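Local coordinates for trafficking protein particle complex subunit 3 (Naegleria fowleri, PDB 6AQ3) that is a subunit of the TRAPP trafficking complex that carries a covalently bound palmitate and probably serves in tethering transport vesicles to membranes, at residues Q55-G60 with V150-L155; S37-M42 with L141-I146; K86-S91 with T115-V120; Y166-C169 with G173-Q176. All blocks are in the same frame, centred on the assembly; numbering follows the deposited sequence.

Contact 1: residues Q55-G60 with V150-L155. With PLM (palmitic acid), chain N.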
loop_
_atom_site.group_PDB
_atom_site.type_symbol
_atom_site.label_atom_id
_atom_site.label_comp_id
_atom_site.label_asym_id
_atom_site.label_seq_id
_atom_site.Cartn_x
_atom_site.Cartn_y
_atom_site.Cartn_z
ATOM N N GLN C 55 -15.831 -1.917 4.998
ATOM C CA GLN C 55 -15.073 -0.755 4.542
ATOM C C GLN C 55 -13.852 -1.156 3.721
ATOM O O GLN C 55 -13.456 -0.430 2.799
ATOM C CB GLN C 55 -14.659 0.093 5.738
ATOM C CG GLN C 55 -15.779 0.962 6.230
ATOM C CD GLN C 55 -16.203 1.956 5.173
ATOM O OE1 GLN C 55 -15.364 2.681 4.621
ATOM N NE2 GLN C 55 -17.503 1.987 4.866
ATOM N N LEU C 56 -13.230 -2.293 4.048
ATOM C CA LEU C 56 -12.106 -2.764 3.257
ATOM C C LEU C 56 -12.570 -3.105 1.847
ATOM O O LEU C 56 -11.884 -2.804 0.861
ATOM C CB LEU C 56 -11.453 -3.977 3.944
ATOM C CG LEU C 56 -10.652 -3.657 5.214
ATOM C CD1 LEU C 56 -10.135 -4.920 5.957
ATOM C CD2 LEU C 56 -9.485 -2.732 4.823
ATOM N N GLU C 57 -13.757 -3.707 1.738
ATOM C CA GLU C 57 -14.310 -4.032 0.434
ATOM C C GLU C 57 -14.613 -2.773 -0.368
ATOM O O GLU C 57 -14.317 -2.710 -1.567
ATOM C CB GLU C 57 -15.576 -4.860 0.610
ATOM C CG GLU C 57 -15.993 -5.632 -0.632
ATOM C CD GLU C 57 -16.765 -4.782 -1.634
ATOM O OE1 GLU C 57 -17.197 -3.662 -1.268
ATOM O OE2 GLU C 57 -16.928 -5.241 -2.791
ATOM N N LYS C 58 -15.183 -1.757 0.277
ATOM C CA LYS C 58 -15.516 -0.521 -0.423
ATOM C C LYS C 58 -14.263 0.208 -0.894
ATOM O O LYS C 58 -14.281 0.851 -1.947
ATOM C CB LYS C 58 -16.373 0.371 0.473
ATOM N N MET C 59 -13.181 0.130 -0.126
ATOM C CA MET C 59 -11.913 0.683 -0.575
ATOM C C MET C 59 -11.437 -0.049 -1.824
ATOM O O MET C 59 -10.965 0.579 -2.779
ATOM C CB MET C 59 -10.874 0.581 0.550
ATOM C CG MET C 59 -11.091 1.586 1.695
ATOM S SD MET C 59 -10.068 1.193 3.151
ATOM C CE MET C 59 -10.897 2.100 4.445
ATOM N N GLY C 60 -11.542 -1.379 -1.832
ATOM C CA GLY C 60 -11.167 -2.129 -3.021
ATOM C C GLY C 60 -12.100 -1.852 -4.180
ATOM O O GLY C 60 -11.663 -1.699 -5.329
ATOM N N VAL C 150 -11.889 -5.011 -5.121
ATOM C CA VAL C 150 -11.199 -4.804 -6.393
ATOM C C VAL C 150 -11.853 -5.626 -7.496
ATOM O O VAL C 150 -12.054 -5.142 -8.616
ATOM C CB VAL C 150 -9.699 -5.122 -6.234
ATOM C CG1 VAL C 150 -8.959 -4.981 -7.570
ATOM C CG2 VAL C 150 -9.098 -4.148 -5.231
ATOM N N ILE C 151 -12.210 -6.874 -7.178
ATOM C CA ILE C 151 -12.855 -7.771 -8.135
ATOM C C ILE C 151 -14.216 -7.227 -8.537
ATOM O O ILE C 151 -14.547 -7.161 -9.730
ATOM C CB ILE C 151 -12.950 -9.187 -7.536
ATOM C CG1 ILE C 151 -11.543 -9.815 -7.482
ATOM C CG2 ILE C 151 -14.004 -10.050 -8.270
ATOM C CD1 ILE C 151 -11.477 -11.151 -6.785
ATOM N N ARG C 152 -15.012 -6.811 -7.548
ATOM C CA ARG C 152 -16.350 -6.300 -7.831
ATOM C C ARG C 152 -16.301 -5.015 -8.653
ATOM O O ARG C 152 -17.074 -4.846 -9.604
ATOM C CB ARG C 152 -17.116 -6.059 -6.530
ATOM C CG ARG C 152 -18.500 -5.406 -6.746
ATOM C CD ARG C 152 -19.301 -5.421 -5.451
ATOM N NE ARG C 152 -18.785 -4.478 -4.462
ATOM C CZ ARG C 152 -19.278 -3.258 -4.273
ATOM N NH1 ARG C 152 -20.295 -2.839 -4.998
ATOM N NH2 ARG C 152 -18.768 -2.452 -3.355
ATOM N N GLY C 153 -15.416 -4.088 -8.289
ATOM C CA GLY C 153 -15.345 -2.839 -9.018
ATOM C C GLY C 153 -14.797 -3.039 -10.418
ATOM O O GLY C 153 -15.287 -2.443 -11.382
ATOM N N ALA C 154 -13.793 -3.902 -10.561
ATOM C CA ALA C 154 -13.256 -4.134 -11.893
ATOM C C ALA C 154 -14.314 -4.740 -12.813
ATOM O O ALA C 154 -14.515 -4.271 -13.939
ATOM C CB ALA C 154 -12.026 -5.038 -11.817
ATOM N N LEU C 155 -15.029 -5.765 -12.336
ATOM C CA LEU C 155 -15.965 -6.456 -13.217
ATOM C C LEU C 155 -17.146 -5.572 -13.579
ATOM O O LEU C 155 -17.697 -5.707 -14.681
ATOM C CB LEU C 155 -16.443 -7.759 -12.577
ATOM C CG LEU C 155 -15.352 -8.834 -12.443
ATOM C CD1 LEU C 155 -15.911 -10.141 -11.880
ATOM C CD2 LEU C 155 -14.687 -9.080 -13.773
HETATM C C1 PLM N . -12.659 -9.401 -18.189
HETATM O O2 PLM N . -13.652 -10.000 -17.684
HETATM C C2 PLM N . -11.256 -9.231 -17.386
HETATM C C3 PLM N . -11.242 -9.513 -15.869
HETATM C C4 PLM N . -10.957 -8.276 -14.994
HETATM C C5 PLM N . -9.676 -8.361 -14.122
HETATM C C6 PLM N . -9.765 -7.553 -12.803
HETATM C C7 PLM N . -8.471 -7.531 -11.953
HETATM C C8 PLM N . -8.674 -7.938 -10.470
HETATM C C9 PLM N . -7.436 -7.670 -9.581
HETATM C CA PLM N . -7.332 -8.572 -8.312
HETATM C CB PLM N . -6.123 -8.249 -7.399
HETATM C CC PLM N . -6.474 -7.362 -6.178
HETATM C CD PLM N . -5.276 -6.557 -5.629
HETATM C CE PLM N . -5.398 -6.132 -4.143
HETATM C CF PLM N . -4.471 -4.950 -3.773
HETATM C CG PLM N . -4.224 -4.783 -2.262
#
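Beside the palmitate channel, the helices holding Glu57 and Arg152 meet at Gly60 and Val150 and are tied together by a salt bridge. Arg152 grips the carboxylate side-on with two nitrogens: its NE donates to Glu57 OE2 over 2.6 Å in a nearly straight bond, 171° at the hydrogen, while its NH2 reaches Glu57 OE1 at 2.9 Å through that oxygen's syn lone pair. The two planes lie only 26° apart, and this double grip fixes the rotation of both groups. A bend at chi3 (72°) turns the end of the long arginine chain across Glu57, and the guanidinium also makes a cation-pi contact with Tyr61. The backbones come very close, with Gly60 C 3.3 Å from Val150 N; Gly60, having no side chain, lets them do so. Branched Val150 divides its work: CG2 sits 3.5 Å from Gly60 O, whereas CG1 lies against the lipid, 3.7 Å from PLM C9. One turn farther on, Ala154 CB packs 3.5 Å from PLM C6, its small methyl letting the chain lie close to the helix. A polar clasp on one side and an apolar lining on the other are consistent with the hydrophobic acyl-chain channel known in Bet3/TRAPPC3 proteins.

Contact 2: residues S37-M42 with L141-I146; sequences SLVTQM and LYYSNI
Val39 and Tyr143 form the close-packed part of this contact. Val39 points its CB toward the loop, and the branched end lies against one side of the tyrosine ring: CG1 packs at the rim, 3.6 Å from Tyr143 CE1 and equally near CD1, while CG2 stands over the face in a CH-pi contact, 4.2 Å from the ring centroid of Tyr143 and offset toward the rim. CG1 of Val39 is anti to its own backbone N (chi1 -178°), which directs the two methyls to different parts of the ring. A beta-branched residue suits this helix surface because it has few rotamers to lose and can offer both methyls to an aromatic ring.

Tyr143 holds its place through the type I beta turn from Tyr142 to Asn145, closed by Asn145 N donating to Tyr142 O at 2.9 Å. This turn leads from helix 134-138 into helix 146-157, and the contact fastens it to helix 25-42 of the alpha/beta TRAPP fold. Tyr35, one helical turn before Val39, adds a hydrogen bond from its OH to Tyr143 O.

Packing slackens toward the other residues. Val39 CG1 is 4.4 Å from Leu141 CD2, a light apolar touch, and the side chains of Leu38 and Ile146 come no nearer than 5.0 Å to the opposite segment. At the solvent margin Thr40 turns its OG1 back to Gly36 O within its own helix. Gln41, elsewhere on the helix, hydrogen-bonds through NE2 to Asp45 OD2 of the second subunit.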
loop_
_atom_site.group_PDB
_atom_site.type_symbol
_atom_site.label_atom_id
_atom_site.label_comp_id
_atom_site.label_asym_id
_atom_site.label_seq_id
_atom_site.Cartn_x
_atom_site.Cartn_y
_atom_site.Cartn_z
ATOM N N SER C 37 -0.761 -1.275 7.868
ATOM C CA SER C 37 -1.017 -0.101 8.701
ATOM C C SER C 37 -2.480 0.334 8.610
ATOM O O SER C 37 -3.032 0.871 9.576
ATOM C CB SER C 37 -0.113 1.065 8.294
ATOM O OG SER C 37 1.247 0.686 8.233
ATOM N N LEU C 38 -3.097 0.174 7.439
ATOM C CA LEU C 38 -4.510 0.512 7.284
ATOM C C LEU C 38 -5.384 -0.409 8.132
ATOM O O LEU C 38 -6.224 0.066 8.905
ATOM C CB LEU C 38 -4.908 0.447 5.805
ATOM C CG LEU C 38 -6.410 0.524 5.467
ATOM C CD1 LEU C 38 -7.061 1.822 5.974
ATOM C CD2 LEU C 38 -6.605 0.401 3.979
ATOM N N VAL C 39 -5.200 -1.730 8.004
ATOM C CA VAL C 39 -6.016 -2.668 8.786
ATOM C C VAL C 39 -5.788 -2.442 10.269
ATOM O O VAL C 39 -6.739 -2.407 11.060
ATOM C CB VAL C 39 -5.707 -4.121 8.399
ATOM C CG1 VAL C 39 -6.587 -5.079 9.185
ATOM C CG2 VAL C 39 -5.841 -4.332 6.895
ATOM N N THR C 40 -4.526 -2.219 10.661
ATOM C CA THR C 40 -4.200 -1.965 12.062
ATOM C C THR C 40 -4.924 -0.734 12.576
ATOM O O THR C 40 -5.504 -0.756 13.663
ATOM C CB THR C 40 -2.687 -1.806 12.224
ATOM O OG1 THR C 40 -2.053 -3.058 11.931
ATOM C CG2 THR C 40 -2.314 -1.341 13.672
ATOM N N GLN C 41 -4.939 0.340 11.787
ATOM C CA GLN C 41 -5.668 1.531 12.198
ATOM C C GLN C 41 -7.164 1.254 12.341
ATOM O O GLN C 41 -7.797 1.712 13.297
ATOM C CB GLN C 41 -5.395 2.658 11.199
ATOM C CG GLN C 41 -6.282 3.883 11.382
ATOM C CD GLN C 41 -6.029 4.622 12.670
ATOM O OE1 GLN C 41 -4.945 4.528 13.250
ATOM N NE2 GLN C 41 -7.030 5.384 13.123
ATOM N N MET C 42 -7.742 0.492 11.417
ATOM C CA MET C 42 -9.163 0.173 11.525
ATOM C C MET C 42 -9.466 -0.734 12.717
ATOM O O MET C 42 -10.505 -0.580 13.359
ATOM C CB MET C 42 -9.664 -0.449 10.230
ATOM C CG MET C 42 -9.528 0.504 9.052
ATOM S SD MET C 42 -10.093 -0.219 7.526
ATOM C CE MET C 42 -11.831 -0.379 7.900
ATOM N N LEU C 141 -12.529 -11.449 11.148
ATOM C CA LEU C 141 -11.968 -10.434 10.266
ATOM C C LEU C 141 -11.466 -11.092 8.991
ATOM O O LEU C 141 -10.814 -12.143 9.029
ATOM C CB LEU C 141 -10.798 -9.729 10.958
ATOM C CG LEU C 141 -9.886 -8.858 10.104
ATOM C CD1 LEU C 141 -10.591 -7.553 9.785
ATOM C CD2 LEU C 141 -8.547 -8.627 10.833
ATOM N N TYR C 142 -11.770 -10.482 7.855
ATOM C CA TYR C 142 -11.168 -10.912 6.596
ATOM C C TYR C 142 -10.103 -9.881 6.240
ATOM O O TYR C 142 -10.349 -8.909 5.510
ATOM C CB TYR C 142 -12.218 -11.090 5.508
ATOM C CG TYR C 142 -13.000 -12.370 5.671
ATOM C CD1 TYR C 142 -12.348 -13.608 5.678
ATOM C CD2 TYR C 142 -14.400 -12.354 5.784
ATOM C CE1 TYR C 142 -13.064 -14.804 5.814
ATOM C CE2 TYR C 142 -15.133 -13.549 5.924
ATOM C CZ TYR C 142 -14.450 -14.767 5.939
ATOM O OH TYR C 142 -15.135 -15.948 6.075
ATOM N N TYR C 143 -8.896 -10.147 6.744
ATOM C CA TYR C 143 -7.778 -9.213 6.667
ATOM C C TYR C 143 -7.574 -8.651 5.262
ATOM O O TYR C 143 -7.279 -7.462 5.106
ATOM C CB TYR C 143 -6.511 -9.922 7.139
ATOM C CG TYR C 143 -5.318 -9.007 7.271
ATOM C CD1 TYR C 143 -5.098 -8.273 8.433
ATOM C CD2 TYR C 143 -4.432 -8.858 6.220
ATOM C CE1 TYR C 143 -3.987 -7.423 8.553
ATOM C CE2 TYR C 143 -3.357 -8.030 6.321
ATOM C CZ TYR C 143 -3.135 -7.311 7.483
ATOM O OH TYR C 143 -2.052 -6.482 7.536
ATOM N N SER C 144 -7.728 -9.487 4.229
ATOM C CA SER C 144 -7.488 -9.106 2.839
ATOM C C SER C 144 -8.761 -8.774 2.065
ATOM O O SER C 144 -8.760 -8.874 0.833
ATOM C CB SER C 144 -6.758 -10.220 2.104
ATOM O OG SER C 144 -5.496 -10.433 2.663
ATOM N N ASN C 145 -9.817 -8.313 2.746
ATOM C CA ASN C 145 -11.105 -8.140 2.081
ATOM C C ASN C 145 -11.051 -7.118 0.956
ATOM O O ASN C 145 -11.897 -7.165 0.047
ATOM C CB ASN C 145 -12.176 -7.727 3.083
ATOM C CG ASN C 145 -13.516 -8.393 2.795
ATOM O OD1 ASN C 145 -13.552 -9.490 2.242
ATOM N ND2 ASN C 145 -14.616 -7.753 3.202
ATOM N N ILE C 146 -10.050 -6.230 0.970
ATOM C CA ILE C 146 -9.869 -5.278 -0.119
ATOM C C ILE C 146 -9.828 -5.985 -1.476
ATOM O O ILE C 146 -10.183 -5.391 -2.500
ATOM C CB ILE C 146 -8.604 -4.442 0.130
ATOM C CG1 ILE C 146 -8.603 -3.202 -0.754
ATOM C CG2 ILE C 146 -7.358 -5.271 -0.167
ATOM C CD1 ILE C 146 -7.664 -2.125 -0.255
#

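Contact 3: residues K86-S91 with T115-V120; sequences KDTAES and TEYSIV. With EDO (1,2-ethanediol), chain O.
The phenol ring of Tyr117 carries the methyl of Ala89 squarely on one face and meets Thr88 OG1 at its edge. Ala89 CB lies 3.5 Å above the ring centroid of Tyr117, only 8° from the normal, a nearly ideal CH-pi geometry. Alanine fits because its single carbon lets the ring lie almost against the helix backbone: Ala89 CA is itself 3.5 Å from Tyr117 CZ. Elsewhere round the rim, in the ring plane, is CG1 of Ile119, two residues farther along the same strand. The rings of Trp110 and Phe85 also meet Tyr117, inclined to it rather than stacked flat.

This is helix-on-sheet packing, with helix 85-101 laid against strand 116-121 of the antiparallel sheet in the TRAPP fold. Tyrosine contributes an apolar plate to that interface yet keeps its buried hydroxyl paired, since Tyr117 OH donates to Thr88 OG1 over 2.6 Å. With chi1 at 69°, OG1 of Thr88 stands between the backbone N and the carbonyl carbon of its own residue, where it is also hydrogen-bonded to Phe85 O. The same threonine touches the bound palmitate, so it joins the lipid site to the sheet.

Lys86 N donates to O1 of an ethanediol molecule at 2.6 Å, with 163° at the hydrogen. That molecule, probably from the crystallisation liquor, is held as well by Tyr186 OH and Glu84 OE1.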
loop_
_atom_site.group_PDB
_atom_site.type_symbol
_atom_site.label_atom_id
_atom_site.label_comp_id
_atom_site.label_asym_id
_atom_site.label_seq_id
_atom_site.Cartn_x
_atom_site.Cartn_y
_atom_site.Cartn_z
ATOM N N LYS C 86 -17.919 -16.554 -17.016
ATOM C CA LYS C 86 -17.031 -17.704 -16.884
ATOM C C LYS C 86 -15.598 -17.362 -17.282
ATOM O O LYS C 86 -14.658 -17.936 -16.732
ATOM C CB LYS C 86 -17.554 -18.869 -17.734
ATOM N N ASP C 87 -15.413 -16.417 -18.215
ATOM C CA ASP C 87 -14.072 -16.044 -18.658
ATOM C C ASP C 87 -13.294 -15.280 -17.591
ATOM O O ASP C 87 -12.059 -15.268 -17.629
ATOM C CB ASP C 87 -14.140 -15.155 -19.901
ATOM C CG ASP C 87 -14.826 -15.822 -21.068
ATOM O OD1 ASP C 87 -14.624 -17.043 -21.249
ATOM O OD2 ASP C 87 -15.563 -15.115 -21.802
ATOM N N THR C 88 -13.984 -14.636 -16.649
ATOM C CA THR C 88 -13.278 -13.825 -15.672
ATOM C C THR C 88 -12.435 -14.673 -14.740
ATOM O O THR C 88 -11.448 -14.168 -14.199
ATOM C CB THR C 88 -14.264 -12.988 -14.857
ATOM O OG1 THR C 88 -15.035 -13.860 -14.019
ATOM C CG2 THR C 88 -15.204 -12.212 -15.792
ATOM N N ALA C 89 -12.785 -15.950 -14.567
ATOM C CA ALA C 89 -12.101 -16.775 -13.577
ATOM C C ALA C 89 -10.615 -16.921 -13.898
ATOM O O ALA C 89 -9.758 -16.631 -13.054
ATOM C CB ALA C 89 -12.781 -18.138 -13.480
ATOM N N GLU C 90 -10.287 -17.367 -15.118
ATOM C CA GLU C 90 -8.883 -17.508 -15.493
ATOM C C GLU C 90 -8.197 -16.146 -15.530
ATOM O O GLU C 90 -7.046 -16.006 -15.098
ATOM C CB GLU C 90 -8.755 -18.224 -16.845
ATOM N N SER C 91 -8.904 -15.129 -16.025
ATOM C CA SER C 91 -8.318 -13.799 -16.140
ATOM C C SER C 91 -7.873 -13.268 -14.782
ATOM O O SER C 91 -6.776 -12.709 -14.653
ATOM C CB SER C 91 -9.336 -12.851 -16.763
ATOM O OG SER C 91 -9.729 -13.299 -18.042
ATOM N N THR C 115 -22.453 -19.573 -13.016
ATOM C CA THR C 115 -22.572 -18.223 -12.486
ATOM C C THR C 115 -21.808 -18.047 -11.180
ATOM O O THR C 115 -21.818 -16.950 -10.613
ATOM C CB THR C 115 -24.043 -17.852 -12.289
ATOM O OG1 THR C 115 -24.643 -18.756 -11.353
ATOM C CG2 THR C 115 -24.794 -17.923 -13.631
ATOM N N GLU C 116 -21.156 -19.099 -10.686
ATOM C CA GLU C 116 -20.363 -19.022 -9.466
ATOM C C GLU C 116 -19.097 -19.841 -9.625
ATOM O O GLU C 116 -19.113 -20.931 -10.203
ATOM C CB GLU C 116 -21.086 -19.558 -8.235
ATOM C CG GLU C 116 -22.471 -19.055 -8.006
ATOM C CD GLU C 116 -23.030 -19.592 -6.715
ATOM O OE1 GLU C 116 -24.162 -19.208 -6.344
ATOM O OE2 GLU C 116 -22.324 -20.402 -6.073
ATOM N N TYR C 117 -18.010 -19.312 -9.086
ATOM C CA TYR C 117 -16.776 -20.059 -8.957
ATOM C C TYR C 117 -16.052 -19.513 -7.741
ATOM O O TYR C 117 -16.373 -18.433 -7.239
ATOM C CB TYR C 117 -15.917 -19.959 -10.231
ATOM C CG TYR C 117 -15.484 -18.550 -10.615
ATOM C CD1 TYR C 117 -14.375 -17.954 -10.017
ATOM C CD2 TYR C 117 -16.188 -17.813 -11.564
ATOM C CE1 TYR C 117 -13.970 -16.664 -10.354
ATOM C CE2 TYR C 117 -15.784 -16.524 -11.915
ATOM C CZ TYR C 117 -14.673 -15.960 -11.301
ATOM O OH TYR C 117 -14.253 -14.693 -11.632
ATOM N N SER C 118 -15.073 -20.267 -7.265
ATOM C CA SER C 118 -14.218 -19.826 -6.177
ATOM C C SER C 118 -12.800 -19.686 -6.694
ATOM O O SER C 118 -12.385 -20.407 -7.609
ATOM C CB SER C 118 -14.235 -20.793 -4.993
ATOM O OG SER C 118 -15.508 -20.821 -4.376
ATOM N N ILE C 119 -12.061 -18.754 -6.092
ATOM C CA ILE C 119 -10.640 -18.566 -6.359
ATOM C C ILE C 119 -9.910 -19.009 -5.097
ATOM O O ILE C 119 -10.071 -18.399 -4.033
ATOM C CB ILE C 119 -10.316 -17.099 -6.711
ATOM C CG1 ILE C 119 -11.034 -16.657 -7.994
ATOM C CG2 ILE C 119 -8.831 -16.903 -6.894
ATOM C CD1 ILE C 119 -10.856 -15.170 -8.336
ATOM N N VAL C 120 -9.122 -20.075 -5.198
ATOM C CA VAL C 120 -8.422 -20.633 -4.045
ATOM C C VAL C 120 -6.923 -20.437 -4.212
ATOM O O VAL C 120 -6.389 -20.571 -5.318
ATOM C CB VAL C 120 -8.756 -22.127 -3.837
ATOM C CG1 VAL C 120 -10.225 -22.296 -3.440
ATOM C CG2 VAL C 120 -8.442 -22.926 -5.075
HETATM C C1 EDO O . -21.288 -17.920 -17.762
HETATM O O1 EDO O . -20.263 -16.997 -18.160
HETATM C C2 EDO O . -22.411 -17.206 -17.015
HETATM O O2 EDO O . -22.975 -16.184 -17.844
#

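Contact 4: residues Y166-C169 with G173-Q176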
loop_
_atom_site.group_PDB
_atom_site.type_symbol
_atom_site.label_atom_id
_atom_site.label_comp_id
_atom_site.label_asym_id
_atom_site.label_seq_id
_atom_site.Cartn_x
_atom_site.Cartn_y
_atom_site.Cartn_z
ATOM N N TYR C 166 -15.069 -13.382 0.840
ATOM C CA TYR C 166 -14.149 -14.367 1.385
ATOM C C TYR C 166 -14.933 -15.493 2.054
ATOM O O TYR C 166 -15.948 -15.261 2.717
ATOM C CB TYR C 166 -13.207 -13.711 2.406
ATOM C CG TYR C 166 -11.773 -13.571 1.938
ATOM C CD1 TYR C 166 -10.890 -14.658 1.991
ATOM C CD2 TYR C 166 -11.296 -12.348 1.449
ATOM C CE1 TYR C 166 -9.568 -14.544 1.553
ATOM C CE2 TYR C 166 -9.974 -12.209 1.003
ATOM C CZ TYR C 166 -9.123 -13.306 1.062
ATOM O OH TYR C 166 -7.834 -13.154 0.632
ATOM N N LYS C 167 -14.469 -16.716 1.866
ATOM C CA LYS C 167 -15.040 -17.860 2.554
ATOM C C LYS C 167 -14.053 -18.568 3.469
ATOM O O LYS C 167 -14.461 -19.087 4.509
ATOM C CB LYS C 167 -15.609 -18.862 1.534
ATOM C CG LYS C 167 -16.621 -18.242 0.569
ATOM C CD LYS C 167 -18.065 -18.542 0.964
ATOM C CE LYS C 167 -18.746 -17.338 1.619
ATOM N NZ LYS C 167 -20.190 -17.597 1.914
ATOM N N LYS C 168 -12.772 -18.611 3.112
ATOM C CA LYS C 168 -11.759 -19.269 3.921
ATOM C C LYS C 168 -10.487 -18.436 3.875
ATOM O O LYS C 168 -10.149 -17.887 2.824
ATOM C CB LYS C 168 -11.508 -20.701 3.425
ATOM C CG LYS C 168 -12.663 -21.643 3.729
ATOM C CD LYS C 168 -12.587 -22.967 2.987
ATOM C CE LYS C 168 -11.427 -23.819 3.475
ATOM N NZ LYS C 168 -11.495 -25.215 2.948
ATOM N N CYS C 169 -9.797 -18.322 5.023
ATOM C CA CYS C 169 -8.527 -17.583 5.141
ATOM C C CYS C 169 -7.636 -18.261 6.182
ATOM O O CYS C 169 -8.111 -18.555 7.291
ATOM C CB CYS C 169 -8.757 -16.114 5.526
ATOM S SG CYS C 169 -7.284 -15.006 5.442
ATOM N N GLY C 173 -7.389 -19.916 10.624
ATOM C CA GLY C 173 -7.217 -21.339 10.826
ATOM C C GLY C 173 -7.645 -22.206 9.672
ATOM O O GLY C 173 -7.603 -23.438 9.798
ATOM N N ASP C 174 -8.024 -21.614 8.539
ATOM C CA ASP C 174 -8.391 -22.398 7.369
ATOM C C ASP C 174 -7.136 -22.884 6.650
ATOM O O ASP C 174 -6.042 -22.340 6.818
ATOM C CB ASP C 174 -9.273 -21.572 6.429
ATOM C CG ASP C 174 -10.580 -21.142 7.084
ATOM O OD1 ASP C 174 -11.168 -21.977 7.796
ATOM O OD2 ASP C 174 -10.995 -19.970 6.930
ATOM N N ASP C 175 -7.295 -23.960 5.877
ATOM C CA ASP C 175 -6.162 -24.583 5.196
ATOM C C ASP C 175 -5.711 -23.810 3.957
ATOM O O ASP C 175 -4.604 -24.055 3.462
ATOM C CB ASP C 175 -6.490 -26.047 4.885
ATOM C CG ASP C 175 -7.750 -26.205 4.090
ATOM O OD1 ASP C 175 -8.633 -25.332 4.202
ATOM O OD2 ASP C 175 -7.901 -27.249 3.421
ATOM N N GLN C 176 -6.561 -22.937 3.416
ATOM C CA GLN C 176 -6.210 -22.112 2.270
ATOM C C GLN C 176 -7.126 -20.897 2.239
ATOM O O GLN C 176 -8.102 -20.809 2.988
ATOM C CB GLN C 176 -6.334 -22.916 0.974
ATOM C CG GLN C 176 -7.764 -23.307 0.668
ATOM C CD GLN C 176 -7.885 -24.159 -0.579
ATOM O OE1 GLN C 176 -6.916 -24.772 -1.017
ATOM N NE2 GLN C 176 -9.086 -24.230 -1.136
#
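The backbone of Cys169 and the side chain of Asp174 meet at the loop end of the beta hairpin that joins strands 160-168 and 177-186, just beyond a classic beta bulge in which Lys167 and Lys168 both face Glu178. The Asp174 side chain reaches across the hairpin, and Cys169 N donates to its OD2 over 2.8 Å, 161° at the hydrogen; OD2 accepts through its anti lone pair, the one turned away from the other oxygen. In return Asp174 N makes a weak bond of 3.3 Å to Cys169 O. Asp174 thus holds both the N-H and the C=O of Cys169, one with its carboxylate and the other, weakly, with its main chain. Aspartate is apt here: its short arm sets an acceptor opposite the N-H of Cys169.

Lys168 crosses both aspartates obliquely. Its stem passes Asp174, and a bend at chi3 (68°) brings the amine to Asp175, where NZ and OD1 of Asp175 form a salt bridge at 3.1 Å whose hydrogen bond is weak. A long, flexible lysine suits this rim of the hairpin, with its apolar part packed and its charge at the surface. Lys168 CB also rests 3.4 Å from Gln176 O. Gly173 has a positive phi of 92°, a conformation in which a side chain would jam against the preceding carbonyl.

Arg140 adds a long, weak ion pair to Asp174. The same carboxylate oxygen, Asp174 OD2, closes to 3.2 Å from Lys168 CA.

In the fold
All four contacts lie within the region of the chain assigned to the TRAPP component family. Contacts 1 and 2 have centres about 13 Å apart and touch where Gly60 meets Ile146, linking helices 25-42, 49-75 and 146-157; along the chain their segments alternate, so the two closures interlock. The 86-91/115-120 pair falls wholly between the halves of both; its centre is about 16 Å from that of contact 1, and Leu155 touches Thr88. Contact 4 follows in sequence, touches contact 2 through Tyr142 and Tyr166, and shares the antiparallel sheet with contact 3. Helices 146-157 and 85-101 both line the palmitate, and contact 3 ties the latter to the sheet. Contact 2 includes helix 25-42, which packs on the second subunit; contact 4 closes a surface hairpin.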